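Local coordinates for protein erythropoietin (PDB 1EER) that stimulates red blood cell production by binding and dimerizing its cell-surface receptor, which activates the kinase JAK2 and downstream STAT signalling, at residues E13-E18 and L102-T107; A19-K24 and Q92-K97; G57-E62 and K154-E159; E62-L67 and L112-E117; D96-G101 and R143-F148. The protein carries 5 engineered substitutions. All coordinates share one frame; numbering follows the deposited sequence.

All five contacts tie together the four-helix bundle of helices 9-25, 56-82, 91-111 and 138-161. Contacts 1 and 2 pair helix 9-25 with helix 91-111, their centres about 11 Å apart, contact 2 nested within the loop that contact 1 closes. Contact 5, centred about 7 Å from both, joins helix 91-111 to helix 138-161. Contacts 3 and 4, centres also about 7 Å apart, share Glu62 on helix 56-82 and bring in helices 138-161 and 114-120; contact 4 is nested in contact 3, and both lie across the chain's centre from contact 2. Contact 1 alternates with 3, 4 and 5 along the chain. The bundle they hold meets other protein chains at contacts 1, 2, 3 and 5.

Contact 1. Residues E13-E18 and L102-T107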
# COMPACT_ATOMS: atom_id res chain seq x y z
N GLU A 13 3.39 1.19 -3.40
CA GLU A 13 2.37 0.77 -2.46
C GLU A 13 1.66 1.92 -1.76
O GLU A 13 0.48 1.79 -1.41
CB GLU A 13 2.96 -0.16 -1.41
CG GLU A 13 1.95 -0.63 -0.38
CD GLU A 13 2.29 -1.99 0.21
OE1 GLU A 13 2.25 -3.00 -0.53
OE2 GLU A 13 2.60 -2.04 1.42
N ARG A 14 2.37 3.02 -1.53
CA ARG A 14 1.77 4.17 -0.85
C ARG A 14 0.48 4.57 -1.57
O ARG A 14 -0.55 4.83 -0.94
CB ARG A 14 2.73 5.35 -0.84
CG ARG A 14 2.20 6.54 -0.04
CD ARG A 14 2.83 7.85 -0.49
NE ARG A 14 1.96 8.98 -0.18
CZ ARG A 14 2.20 10.23 -0.56
NH1 ARG A 14 3.29 10.51 -1.26
NH2 ARG A 14 1.34 11.19 -0.25
N TYR A 15 0.55 4.62 -2.89
CA TYR A 15 -0.60 5.02 -3.68
C TYR A 15 -1.70 3.96 -3.71
O TYR A 15 -2.89 4.28 -3.65
CB TYR A 15 -0.13 5.38 -5.09
CG TYR A 15 0.95 6.44 -5.07
CD1 TYR A 15 0.63 7.77 -4.78
CD2 TYR A 15 2.28 6.12 -5.30
CE1 TYR A 15 1.62 8.76 -4.71
CE2 TYR A 15 3.28 7.09 -5.24
CZ TYR A 15 2.94 8.41 -4.94
OH TYR A 15 3.92 9.37 -4.88
N LEU A 16 -1.30 2.69 -3.80
CA LEU A 16 -2.28 1.61 -3.82
C LEU A 16 -3.11 1.61 -2.55
O LEU A 16 -4.32 1.39 -2.59
CB LEU A 16 -1.57 0.26 -3.98
CG LEU A 16 -1.27 -0.18 -5.42
CD1 LEU A 16 -0.66 0.98 -6.24
CD2 LEU A 16 -0.33 -1.36 -5.38
N LEU A 17 -2.48 1.88 -1.41
CA LEU A 17 -3.21 1.91 -0.14
C LEU A 17 -4.09 3.15 -0.06
O LEU A 17 -5.16 3.12 0.55
CB LEU A 17 -2.24 1.86 1.04
CG LEU A 17 -1.41 0.58 1.14
CD1 LEU A 17 -0.39 0.72 2.26
CD2 LEU A 17 -2.32 -0.61 1.37
N GLU A 18 -3.66 4.24 -0.68
CA GLU A 18 -4.45 5.45 -0.69
C GLU A 18 -5.73 5.16 -1.47
O GLU A 18 -6.83 5.48 -1.02
CB GLU A 18 -3.69 6.57 -1.40
CG GLU A 18 -3.38 7.77 -0.54
CD GLU A 18 -2.20 8.57 -1.05
OE1 GLU A 18 -2.10 8.77 -2.28
OE2 GLU A 18 -1.36 8.99 -0.23
N LEU A 102 -1.82 10.33 -8.94
CA LEU A 102 -1.78 10.01 -10.36
C LEU A 102 -0.68 10.80 -11.05
O LEU A 102 -0.03 10.31 -11.97
CB LEU A 102 -3.14 10.30 -11.02
CG LEU A 102 -4.19 9.19 -10.86
CD1 LEU A 102 -5.52 9.63 -11.43
CD2 LEU A 102 -3.71 7.93 -11.57
N ARG A 103 -0.46 12.02 -10.58
CA ARG A 103 0.57 12.86 -11.17
C ARG A 103 1.94 12.24 -10.91
O ARG A 103 2.80 12.21 -11.80
CB ARG A 103 0.51 14.28 -10.60
CG ARG A 103 1.41 15.28 -11.33
CD ARG A 103 1.53 16.61 -10.58
NE ARG A 103 0.32 17.43 -10.70
CZ ARG A 103 -0.50 17.70 -9.70
NH1 ARG A 103 -0.24 17.23 -8.48
NH2 ARG A 103 -1.59 18.43 -9.90
N SER A 104 2.14 11.75 -9.69
CA SER A 104 3.42 11.14 -9.34
C SER A 104 3.62 9.83 -10.10
O SER A 104 4.70 9.58 -10.65
CB SER A 104 3.46 10.89 -7.83
OG SER A 104 3.36 12.11 -7.12
N LEU A 105 2.58 9.01 -10.15
CA LEU A 105 2.65 7.74 -10.84
C LEU A 105 2.97 7.94 -12.32
O LEU A 105 3.75 7.17 -12.89
CB LEU A 105 1.33 6.98 -10.68
CG LEU A 105 1.06 6.55 -9.23
CD1 LEU A 105 -0.39 6.11 -9.07
CD2 LEU A 105 2.02 5.44 -8.84
N THR A 106 2.38 8.96 -12.93
CA THR A 106 2.63 9.25 -14.35
C THR A 106 4.12 9.53 -14.59
O THR A 106 4.70 9.05 -15.57
CB THR A 106 1.86 10.49 -14.83
OG1 THR A 106 0.45 10.27 -14.68
CG2 THR A 106 2.18 10.77 -16.28
N THR A 107 4.72 10.32 -13.71
CA THR A 107 6.13 10.66 -13.84
C THR A 107 6.94 9.40 -13.58
O THR A 107 7.89 9.11 -14.30
CB THR A 107 6.53 11.76 -12.81
OG1 THR A 107 5.83 12.97 -13.10
CG2 THR A 107 8.03 12.03 -12.89
O HOH W 1 2.77 12.06 -4.51
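Tyr15 of helix 9-25 reaches across to Leu105 and Ser104 of helix 91-111. One face of its ring receives Leu105, whose CG sits 4.1 Å above the ring plane and displaced toward the rim; the nearest atoms of these two residues are Tyr15 CD2 and Leu105 CD2, at 3.6 Å. The two side chains run past each other in opposite directions, and the other methyl, CD1, meets Tyr15 CB. Farther out, the phenol oxygen OH of Tyr15 touches Ser104 CB at 3.4 Å. A water at the ring edge, in its plane, bridges the two hydroxyls: it lies 2.9 Å from Tyr15 OH and donates to Ser104 OG at 2.7 Å. Tyr15 CG stands anti to its own carbonyl carbon (chi1 -55°), the turn that carries the ring over to helix 91-111. On the face away from Leu105 lies the Arg14 guanidinium, whose NE forms a salt bridge with Glu18 OE2, its hydrogen bond weak (3.3 Å). Ser104 OG is also bonded to Ser100 O and to the backbone of another protein chain, which packs an aromatic side chain on Tyr15. The contact thus passes from apolar packing at Leu105 to a hydrated polar end at Ser104, a hydroxyl used in binding another protein.

Contact 2. Residues A19-K24 and Q92-K97. Engineered in segment 19-24: Lys24 (natural residue Asn).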
# COMPACT_ATOMS: atom_id res chain seq x y z
N ALA A 19 -5.57 4.54 -2.64
CA ALA A 19 -6.69 4.20 -3.50
C ALA A 19 -7.67 3.24 -2.82
O ALA A 19 -8.89 3.35 -3.00
CB ALA A 19 -6.19 3.60 -4.81
N LYS A 20 -7.13 2.31 -2.03
CA LYS A 20 -7.96 1.34 -1.30
C LYS A 20 -8.85 2.10 -0.32
O LYS A 20 -10.05 1.82 -0.22
CB LYS A 20 -7.06 0.36 -0.54
CG LYS A 20 -7.78 -0.72 0.24
CD LYS A 20 -6.81 -1.85 0.58
CE LYS A 20 -7.23 -2.60 1.82
NZ LYS A 20 -8.42 -3.46 1.57
N GLU A 21 -8.26 3.06 0.38
CA GLU A 21 -9.01 3.85 1.35
C GLU A 21 -10.06 4.69 0.63
O GLU A 21 -11.18 4.84 1.10
CB GLU A 21 -8.06 4.74 2.16
CG GLU A 21 -8.73 5.57 3.24
CD GLU A 21 -9.40 4.74 4.33
OE1 GLU A 21 -9.10 3.54 4.42
OE2 GLU A 21 -10.23 5.30 5.08
N ALA A 22 -9.69 5.22 -0.53
CA ALA A 22 -10.63 6.03 -1.30
C ALA A 22 -11.81 5.14 -1.68
O ALA A 22 -12.96 5.47 -1.41
CB ALA A 22 -9.94 6.57 -2.56
N GLU A 23 -11.51 4.00 -2.30
CA GLU A 23 -12.54 3.05 -2.72
C GLU A 23 -13.38 2.61 -1.51
O GLU A 23 -14.61 2.63 -1.56
CB GLU A 23 -11.89 1.84 -3.40
CG GLU A 23 -12.78 0.60 -3.50
CD GLU A 23 -12.63 -0.30 -2.29
OE1 GLU A 23 -11.50 -0.79 -2.05
OE2 GLU A 23 -13.63 -0.53 -1.57
N LYS A 24 -12.71 2.22 -0.43
CA LYS A 24 -13.42 1.77 0.75
C LYS A 24 -14.38 2.82 1.29
O LYS A 24 -15.54 2.53 1.58
CB LYS A 24 -12.43 1.36 1.84
CG LYS A 24 -13.08 0.91 3.14
CD LYS A 24 -12.06 0.89 4.28
CE LYS A 24 -12.08 2.20 5.08
NZ LYS A 24 -10.84 2.40 5.89
N GLN A 92 -13.47 15.32 -1.02
CA GLN A 92 -12.38 16.25 -1.32
C GLN A 92 -10.95 15.75 -1.18
O GLN A 92 -10.20 15.76 -2.16
CB GLN A 92 -12.54 17.53 -0.49
CG GLN A 92 -11.72 18.71 -1.04
CD GLN A 92 -12.09 19.08 -2.47
OE1 GLN A 92 -11.29 18.90 -3.40
NE2 GLN A 92 -13.29 19.60 -2.65
N LEU A 93 -10.56 15.31 0.01
CA LEU A 93 -9.19 14.86 0.21
C LEU A 93 -8.80 13.66 -0.62
O LEU A 93 -7.67 13.59 -1.11
CB LEU A 93 -8.91 14.57 1.69
CG LEU A 93 -9.98 13.88 2.53
CD1 LEU A 93 -9.30 13.12 3.65
CD2 LEU A 93 -10.96 14.92 3.08
N HIS A 94 -9.72 12.72 -0.80
CA HIS A 94 -9.44 11.52 -1.59
C HIS A 94 -9.18 11.92 -3.03
O HIS A 94 -8.33 11.33 -3.70
CB HIS A 94 -10.60 10.53 -1.52
CG HIS A 94 -10.85 9.99 -0.15
ND1 HIS A 94 -9.98 9.12 0.48
CD2 HIS A 94 -11.86 10.20 0.73
CE1 HIS A 94 -10.45 8.82 1.68
NE2 HIS A 94 -11.59 9.46 1.85
N VAL A 95 -9.91 12.92 -3.52
CA VAL A 95 -9.73 13.39 -4.89
C VAL A 95 -8.40 14.14 -5.03
O VAL A 95 -7.70 13.99 -6.04
CB VAL A 95 -10.87 14.34 -5.30
CG1 VAL A 95 -10.57 14.97 -6.64
CG2 VAL A 95 -12.19 13.58 -5.35
N ASP A 96 -8.06 14.93 -4.03
CA ASP A 96 -6.82 15.69 -4.03
C ASP A 96 -5.63 14.75 -3.98
O ASP A 96 -4.59 14.99 -4.60
CB ASP A 96 -6.80 16.67 -2.85
CG ASP A 96 -7.65 17.92 -3.10
OD1 ASP A 96 -7.99 18.21 -4.27
OD2 ASP A 96 -7.98 18.62 -2.12
N LYS A 97 -5.77 13.66 -3.23
CA LYS A 97 -4.70 12.67 -3.15
C LYS A 97 -4.58 11.93 -4.50
O LYS A 97 -3.48 11.60 -4.95
CB LYS A 97 -4.98 11.67 -2.03
CG LYS A 97 -4.93 12.25 -0.64
CD LYS A 97 -5.82 11.46 0.29
CE LYS A 97 -5.41 11.67 1.73
NZ LYS A 97 -3.97 11.36 1.91
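The imidazole of His94, on helix 91-111, is met near its plane by Glu21 CG of helix 9-25, which lies 4.0 Å from His94 CE1 at the ring edge. Ala22 approaches the same ring obliquely, with its CA 3.6 Å from His94 ND1, while its methyl CB is 4.1 Å from His94 CB. His94 has CG anti to its carbonyl carbon (chi1 -64°), which lays the ring against the turn holding both residues. The Glu21 chain bends at CG (chi2 63°), and its carboxylate plane is tilted 37° from the imidazole. Glu21 OE1 offers its syn lone pair to NZ of Lys24, an engineered residue, in a salt bridge modelled very short, at 2.5 Å. Glu21 OE2 and His94 NE2 stay 5.4 Å apart, so any effect of the carboxylate on the ring is probably electrostatic and indirect. Phe142 of helix 138-161 touches both Ala22 and His94, and Ile25 also packs on His94. With Ala22 CA only 5.6 Å from His94 CA, this is a close helix-to-helix approach through a small residue, within the four-helix bundle of this cytokine family.

Contact 3. Residues G57-E62 and K154-E159; sequences GQQAVE and KLYTGE
Gln59 crosses Tyr156 at a slant and reaches on toward Glu159, starting with Gln59 CB 3.8 Å from Tyr156 CD1. Its CG is anti to the carbonyl carbon (chi1 -57°) and the chain beyond is extended, which brings the amide to the turn after Tyr156. The amide plane stands nearly perpendicular to the tyrosine ring, 84° apart. A water donates to Gln59 OE1 at 2.6 Å and, weakly, to the backbone oxygen of Tyr156. Gln59 NE2 comes within 3.7 Å of Glu159 OE1, too far for a hydrogen bond. Ala60, next in sequence, offers backbone as well as methyl: its CA sits over one face of the Tyr156 ring in a CH-pi contact, 4.2 Å from the centroid, and its CB is 3.9 Å from Tyr156 CE1. The CD1-CE1 side of the ring therefore packs on the backbone at Ala60. The two segments run roughly antiparallel, their axes 9.7 Å apart at an angle of 140°. Helix 48-51 borders the contact through Trp51 on Gln59, while Ala114 and Glu117 of helix 114-120 also touch Tyr156, as does Leu112 just before that short helix.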
# COMPACT_ATOMS: atom_id res chain seq x y z
N GLY A 57 5.31 -5.56 -24.41
CA GLY A 57 5.20 -4.15 -24.75
C GLY A 57 3.78 -3.64 -24.69
O GLY A 57 3.54 -2.47 -24.40
N GLN A 58 2.82 -4.53 -24.97
CA GLN A 58 1.41 -4.19 -24.93
C GLN A 58 0.95 -3.90 -23.50
O GLN A 58 -0.04 -3.20 -23.28
CB GLN A 58 0.57 -5.32 -25.54
CG GLN A 58 -0.95 -5.08 -25.52
CD GLN A 58 -1.37 -3.80 -26.23
OE1 GLN A 58 -0.68 -3.32 -27.14
NE2 GLN A 58 -2.50 -3.23 -25.81
N GLN A 59 1.66 -4.45 -22.52
CA GLN A 59 1.30 -4.18 -21.13
C GLN A 59 1.53 -2.67 -20.95
O GLN A 59 0.71 -1.96 -20.37
CB GLN A 59 2.20 -4.98 -20.18
CG GLN A 59 2.17 -6.49 -20.39
CD GLN A 59 3.02 -7.24 -19.37
OE1 GLN A 59 3.65 -6.63 -18.51
NE2 GLN A 59 3.04 -8.56 -19.47
N ALA A 60 2.66 -2.18 -21.47
CA ALA A 60 3.02 -0.77 -21.41
C ALA A 60 1.90 0.08 -22.02
O ALA A 60 1.43 1.04 -21.41
CB ALA A 60 4.33 -0.54 -22.14
N VAL A 61 1.49 -0.27 -23.23
CA VAL A 61 0.42 0.45 -23.93
C VAL A 61 -0.82 0.58 -23.05
O VAL A 61 -1.31 1.68 -22.80
CB VAL A 61 0.01 -0.27 -25.24
CG1 VAL A 61 -1.14 0.48 -25.92
CG2 VAL A 61 1.21 -0.37 -26.17
N GLU A 62 -1.31 -0.56 -22.58
CA GLU A 62 -2.50 -0.57 -21.73
C GLU A 62 -2.39 0.33 -20.50
O GLU A 62 -3.26 1.16 -20.26
CB GLU A 62 -2.80 -2.00 -21.27
CG GLU A 62 -3.73 -2.76 -22.18
CD GLU A 62 -4.08 -4.13 -21.64
OE1 GLU A 62 -4.45 -4.22 -20.46
OE2 GLU A 62 -3.97 -5.11 -22.41
N LYS A 154 0.19 -2.38 -11.26
CA LYS A 154 1.09 -3.15 -10.42
C LYS A 154 1.71 -4.28 -11.22
O LYS A 154 2.92 -4.49 -11.16
CB LYS A 154 0.35 -3.72 -9.20
CG LYS A 154 1.22 -4.53 -8.26
CD LYS A 154 2.55 -3.82 -7.93
CE LYS A 154 3.04 -4.16 -6.51
NZ LYS A 154 4.52 -4.09 -6.36
N LEU A 155 0.88 -4.99 -11.99
CA LEU A 155 1.35 -6.10 -12.80
C LEU A 155 2.42 -5.67 -13.79
O LEU A 155 3.48 -6.30 -13.91
CB LEU A 155 0.19 -6.75 -13.56
CG LEU A 155 -0.74 -7.65 -12.74
CD1 LEU A 155 -1.84 -8.19 -13.64
CD2 LEU A 155 0.04 -8.78 -12.08
N TYR A 156 2.15 -4.59 -14.52
CA TYR A 156 3.11 -4.08 -15.49
C TYR A 156 4.42 -3.69 -14.77
O TYR A 156 5.52 -4.10 -15.17
CB TYR A 156 2.54 -2.87 -16.22
CG TYR A 156 3.60 -2.09 -16.94
CD1 TYR A 156 4.27 -2.64 -18.03
CD2 TYR A 156 4.00 -0.83 -16.49
CE1 TYR A 156 5.31 -1.97 -18.65
CE2 TYR A 156 5.05 -0.15 -17.11
CZ TYR A 156 5.70 -0.74 -18.18
OH TYR A 156 6.75 -0.11 -18.80
N THR A 157 4.29 -2.91 -13.70
CA THR A 157 5.46 -2.45 -12.94
C THR A 157 6.31 -3.61 -12.40
O THR A 157 7.53 -3.53 -12.40
CB THR A 157 5.04 -1.57 -11.76
OG1 THR A 157 4.52 -0.32 -12.25
CG2 THR A 157 6.22 -1.29 -10.87
N GLY A 158 5.65 -4.67 -11.94
CA GLY A 158 6.37 -5.82 -11.41
C GLY A 158 7.28 -6.46 -12.44
O GLY A 158 8.45 -6.74 -12.17
N GLU A 159 6.76 -6.70 -13.64
CA GLU A 159 7.55 -7.32 -14.68
C GLU A 159 8.64 -6.42 -15.24
O GLU A 159 9.77 -6.87 -15.45
CB GLU A 159 6.64 -7.77 -15.83
CG GLU A 159 7.40 -8.26 -17.05
CD GLU A 159 6.98 -9.65 -17.49
OE1 GLU A 159 5.76 -9.96 -17.44
OE2 GLU A 159 7.86 -10.44 -17.89
O HOH W 2 5.90 -5.28 -18.36

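Contact 4. Residues E62-L67 and L112-E117; sequences EVWQGL and LGAQKE
Trp64 meets Ala114 and Gln115 where Gly113, with positive phi, closes the end of helix 91-111 in a Schellman motif and serves as N-cap of helix 114-120. The turn brings Ala114 CA within 6.0 Å of Trp64 CA. Trp64 projects from helix 56-82 with CG anti to its backbone N (chi1 -178°), presenting one indole face to Gln115. Gln115 CB makes a CH-pi contact with the six-membered ring, 3.5 Å from its centroid and 18° off the normal. The extended glutamine chain continues over the indole, with Gln115 CG 3.4 Å from Trp64 CE2 and Gln115 NE2 3.3 Å from Trp64 CZ2. The amide is not stacked flat, since its plane is turned 53° from the indole. A water at the indole edge, in its plane, ties the polar ends together, accepting from Trp64 NE1 at 2.9 Å and from Gln115 NE2 at 2.6 Å. Beside this, Ala114 CB meets the ring obliquely, 4.0 Å from Trp64 CE3. Thr106 of helix 91-111 also packs on Trp64. The arrangement joins a bundle helix to the short helix that follows a glycine-terminated one, near one end of the four-helix bundle of the erythropoietin/thrombopoietin family.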
# COMPACT_ATOMS: atom_id res chain seq x y z
N GLU A 62 -1.31 -0.56 -22.58
CA GLU A 62 -2.50 -0.57 -21.73
C GLU A 62 -2.39 0.33 -20.50
O GLU A 62 -3.26 1.16 -20.26
CB GLU A 62 -2.80 -2.00 -21.27
CG GLU A 62 -3.73 -2.76 -22.18
CD GLU A 62 -4.08 -4.13 -21.64
OE1 GLU A 62 -4.45 -4.22 -20.46
OE2 GLU A 62 -3.97 -5.11 -22.41
N VAL A 63 -1.33 0.15 -19.71
CA VAL A 63 -1.14 0.92 -18.48
C VAL A 63 -0.95 2.43 -18.69
O VAL A 63 -1.61 3.25 -18.04
CB VAL A 63 0.04 0.35 -17.65
CG1 VAL A 63 0.33 1.24 -16.44
CG2 VAL A 63 -0.29 -1.06 -17.20
N TRP A 64 -0.05 2.79 -19.58
CA TRP A 64 0.23 4.19 -19.85
C TRP A 64 -1.01 4.94 -20.34
O TRP A 64 -1.36 5.99 -19.82
CB TRP A 64 1.36 4.33 -20.86
CG TRP A 64 1.70 5.74 -21.12
CD1 TRP A 64 1.38 6.47 -22.23
CD2 TRP A 64 2.34 6.64 -20.22
NE1 TRP A 64 1.79 7.77 -22.08
CE2 TRP A 64 2.38 7.90 -20.85
CE3 TRP A 64 2.89 6.50 -18.94
CZ2 TRP A 64 2.95 9.02 -20.24
CZ3 TRP A 64 3.46 7.62 -18.34
CH2 TRP A 64 3.48 8.86 -18.99
N GLN A 65 -1.67 4.39 -21.36
CA GLN A 65 -2.85 5.06 -21.86
C GLN A 65 -3.98 5.01 -20.84
O GLN A 65 -4.66 6.00 -20.63
CB GLN A 65 -3.30 4.41 -23.16
CG GLN A 65 -2.35 4.66 -24.28
CD GLN A 65 -2.79 3.97 -25.54
OE1 GLN A 65 -1.98 3.64 -26.39
NE2 GLN A 65 -4.09 3.75 -25.66
N GLY A 66 -4.16 3.85 -20.21
CA GLY A 66 -5.21 3.73 -19.22
C GLY A 66 -5.06 4.75 -18.10
O GLY A 66 -6.04 5.35 -17.66
N LEU A 67 -3.83 4.93 -17.65
CA LEU A 67 -3.51 5.88 -16.58
C LEU A 67 -3.82 7.31 -17.01
O LEU A 67 -4.30 8.12 -16.21
CB LEU A 67 -2.03 5.78 -16.21
CG LEU A 67 -1.60 6.38 -14.87
CD1 LEU A 67 -2.17 5.56 -13.72
CD2 LEU A 67 -0.07 6.43 -14.83
N LEU A 112 10.12 4.62 -16.10
CA LEU A 112 10.16 3.17 -16.25
C LEU A 112 10.18 2.80 -17.74
O LEU A 112 10.44 1.65 -18.09
CB LEU A 112 8.94 2.55 -15.57
CG LEU A 112 9.06 1.25 -14.77
CD1 LEU A 112 7.80 0.45 -14.98
CD2 LEU A 112 10.28 0.43 -15.18
N GLY A 113 9.90 3.76 -18.60
CA GLY A 113 9.92 3.51 -20.03
C GLY A 113 8.55 3.22 -20.61
O GLY A 113 8.43 2.92 -21.79
N ALA A 114 7.53 3.33 -19.75
CA ALA A 114 6.14 3.08 -20.13
C ALA A 114 5.62 3.95 -21.26
O ALA A 114 4.98 3.44 -22.19
CB ALA A 114 5.24 3.25 -18.91
N GLN A 115 5.88 5.25 -21.19
CA GLN A 115 5.41 6.16 -22.23
C GLN A 115 6.11 5.91 -23.56
O GLN A 115 5.48 5.96 -24.62
CB GLN A 115 5.62 7.61 -21.81
CG GLN A 115 5.08 8.57 -22.85
CD GLN A 115 5.32 10.01 -22.50
OE1 GLN A 115 6.42 10.38 -22.08
NE2 GLN A 115 4.30 10.83 -22.68
N LYS A 116 7.40 5.65 -23.52
CA LYS A 116 8.17 5.38 -24.73
C LYS A 116 7.67 4.10 -25.41
O LYS A 116 7.39 4.09 -26.61
CB LYS A 116 9.65 5.23 -24.40
CG LYS A 116 10.57 5.39 -25.60
CD LYS A 116 11.28 4.09 -25.92
CE LYS A 116 11.13 3.73 -27.39
NZ LYS A 116 11.78 2.41 -27.69
N GLU A 117 7.59 3.02 -24.63
CA GLU A 117 7.14 1.73 -25.14
C GLU A 117 5.71 1.79 -25.64
O GLU A 117 5.38 1.26 -26.70
CB GLU A 117 7.26 0.67 -24.04
CG GLU A 117 8.04 -0.59 -24.43
CD GLU A 117 7.94 -1.72 -23.41
OE1 GLU A 117 7.50 -1.49 -22.26
OE2 GLU A 117 8.30 -2.86 -23.76
O HOH W 3 2.13 10.08 -23.82

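Contact 5. Residues D96-G101 and R143-F148; sequences DKAVSG and RVYSNF
Tyr145 and Ala98 carry this contact between helices 91-111 and 138-161 of the four-helix bundle, with Gly101 adding a smaller share. Tyr145 has CG anti to its backbone N (chi1 172°), carrying its ring from one helix to the other; the axes of segments 96-101 and 143-148 approach to 12.3 Å, at 36°. One face of the ring takes the methyl of Ala98, whose CB stands 3.9 Å above the plane, shifted toward the rim. It lies 4.0 Å from Tyr145 CE2 and from Tyr145 CZ. A large aromatic residue on one helix and small ones on the other thus bridge the separation. One turn on from Ala98, Gly101 meets the same phenol with bare backbone. The ring is boxed in further by Ala19 of helix 9-25 and Leu102 of helix 91-111, while Val74 of helix 56-82 packs on Ala98, so residues of all four long helices gather round this point about 6 Å from the chain centre. At its far end the phenol oxygen OH of Tyr145 rests on the backbone of helix 91-111, 3.6 Å from Ala98 CA and 4.4 Å from Gly101 CA.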
# COMPACT_ATOMS: atom_id res chain seq x y z
N ASP A 96 -8.06 14.93 -4.03
CA ASP A 96 -6.82 15.69 -4.03
C ASP A 96 -5.63 14.75 -3.98
O ASP A 96 -4.59 14.99 -4.60
CB ASP A 96 -6.80 16.67 -2.85
CG ASP A 96 -7.65 17.92 -3.10
OD1 ASP A 96 -7.99 18.21 -4.27
OD2 ASP A 96 -7.98 18.62 -2.12
N LYS A 97 -5.77 13.66 -3.23
CA LYS A 97 -4.70 12.67 -3.15
C LYS A 97 -4.58 11.93 -4.50
O LYS A 97 -3.48 11.60 -4.95
CB LYS A 97 -4.98 11.67 -2.03
CG LYS A 97 -4.93 12.25 -0.64
CD LYS A 97 -5.82 11.46 0.29
CE LYS A 97 -5.41 11.67 1.73
NZ LYS A 97 -3.97 11.36 1.91
N ALA A 98 -5.72 11.66 -5.13
CA ALA A 98 -5.77 10.95 -6.40
C ALA A 98 -5.11 11.79 -7.50
O ALA A 98 -4.30 11.28 -8.28
CB ALA A 98 -7.22 10.65 -6.77
N VAL A 99 -5.47 13.07 -7.56
CA VAL A 99 -4.89 13.96 -8.55
C VAL A 99 -3.38 14.01 -8.30
O VAL A 99 -2.57 13.94 -9.22
CB VAL A 99 -5.49 15.39 -8.45
CG1 VAL A 99 -4.73 16.35 -9.36
CG2 VAL A 99 -6.97 15.36 -8.82
N SER A 100 -3.02 14.13 -7.02
CA SER A 100 -1.63 14.20 -6.61
C SER A 100 -0.90 12.89 -6.88
O SER A 100 0.20 12.88 -7.44
CB SER A 100 -1.56 14.53 -5.12
OG SER A 100 -0.25 14.35 -4.62
N GLY A 101 -1.53 11.79 -6.47
CA GLY A 101 -0.94 10.48 -6.68
C GLY A 101 -0.77 10.11 -8.14
O GLY A 101 0.29 9.62 -8.54
N ARG A 143 -13.33 3.13 -7.17
CA ARG A 143 -13.15 1.68 -7.23
C ARG A 143 -12.27 1.37 -8.44
O ARG A 143 -11.40 0.50 -8.39
CB ARG A 143 -14.50 0.98 -7.36
CG ARG A 143 -14.40 -0.53 -7.59
CD ARG A 143 -15.78 -1.20 -7.60
NE ARG A 143 -16.60 -0.81 -8.74
CZ ARG A 143 -17.75 -0.15 -8.65
NH1 ARG A 143 -18.21 0.20 -7.45
NH2 ARG A 143 -18.45 0.15 -9.74
N VAL A 144 -12.50 2.09 -9.53
CA VAL A 144 -11.73 1.91 -10.76
C VAL A 144 -10.28 2.36 -10.51
O VAL A 144 -9.32 1.74 -10.99
CB VAL A 144 -12.35 2.74 -11.94
CG1 VAL A 144 -11.33 2.94 -13.05
CG2 VAL A 144 -13.59 2.05 -12.48
N TYR A 145 -10.13 3.46 -9.78
CA TYR A 145 -8.83 4.02 -9.45
C TYR A 145 -8.00 2.95 -8.74
O TYR A 145 -6.85 2.71 -9.11
CB TYR A 145 -9.01 5.26 -8.55
CG TYR A 145 -7.73 5.84 -7.96
CD1 TYR A 145 -6.64 6.14 -8.78
CD2 TYR A 145 -7.64 6.14 -6.61
CE1 TYR A 145 -5.49 6.74 -8.25
CE2 TYR A 145 -6.49 6.74 -6.07
CZ TYR A 145 -5.42 7.03 -6.90
OH TYR A 145 -4.28 7.62 -6.38
N SER A 146 -8.59 2.32 -7.72
CA SER A 146 -7.92 1.26 -6.96
C SER A 146 -7.66 -0.00 -7.79
O SER A 146 -6.55 -0.53 -7.78
CB SER A 146 -8.76 0.90 -5.72
OG SER A 146 -8.17 -0.16 -4.99
N ASN A 147 -8.67 -0.48 -8.51
CA ASN A 147 -8.52 -1.69 -9.32
C ASN A 147 -7.45 -1.52 -10.38
O ASN A 147 -6.72 -2.47 -10.70
CB ASN A 147 -9.85 -2.07 -9.98
CG ASN A 147 -10.72 -2.96 -9.09
OD1 ASN A 147 -10.24 -3.52 -8.11
ND2 ASN A 147 -11.98 -3.09 -9.44
N PHE A 148 -7.33 -0.30 -10.93
CA PHE A 148 -6.32 -0.04 -11.96
C PHE A 148 -4.88 -0.04 -11.42
O PHE A 148 -3.99 -0.70 -11.98
CB PHE A 148 -6.59 1.30 -12.66
CG PHE A 148 -5.77 1.50 -13.90
CD1 PHE A 148 -4.47 1.98 -13.83
CD2 PHE A 148 -6.30 1.19 -15.16
CE1 PHE A 148 -3.70 2.16 -14.98
CE2 PHE A 148 -5.54 1.36 -16.31
CZ PHE A 148 -4.24 1.85 -16.23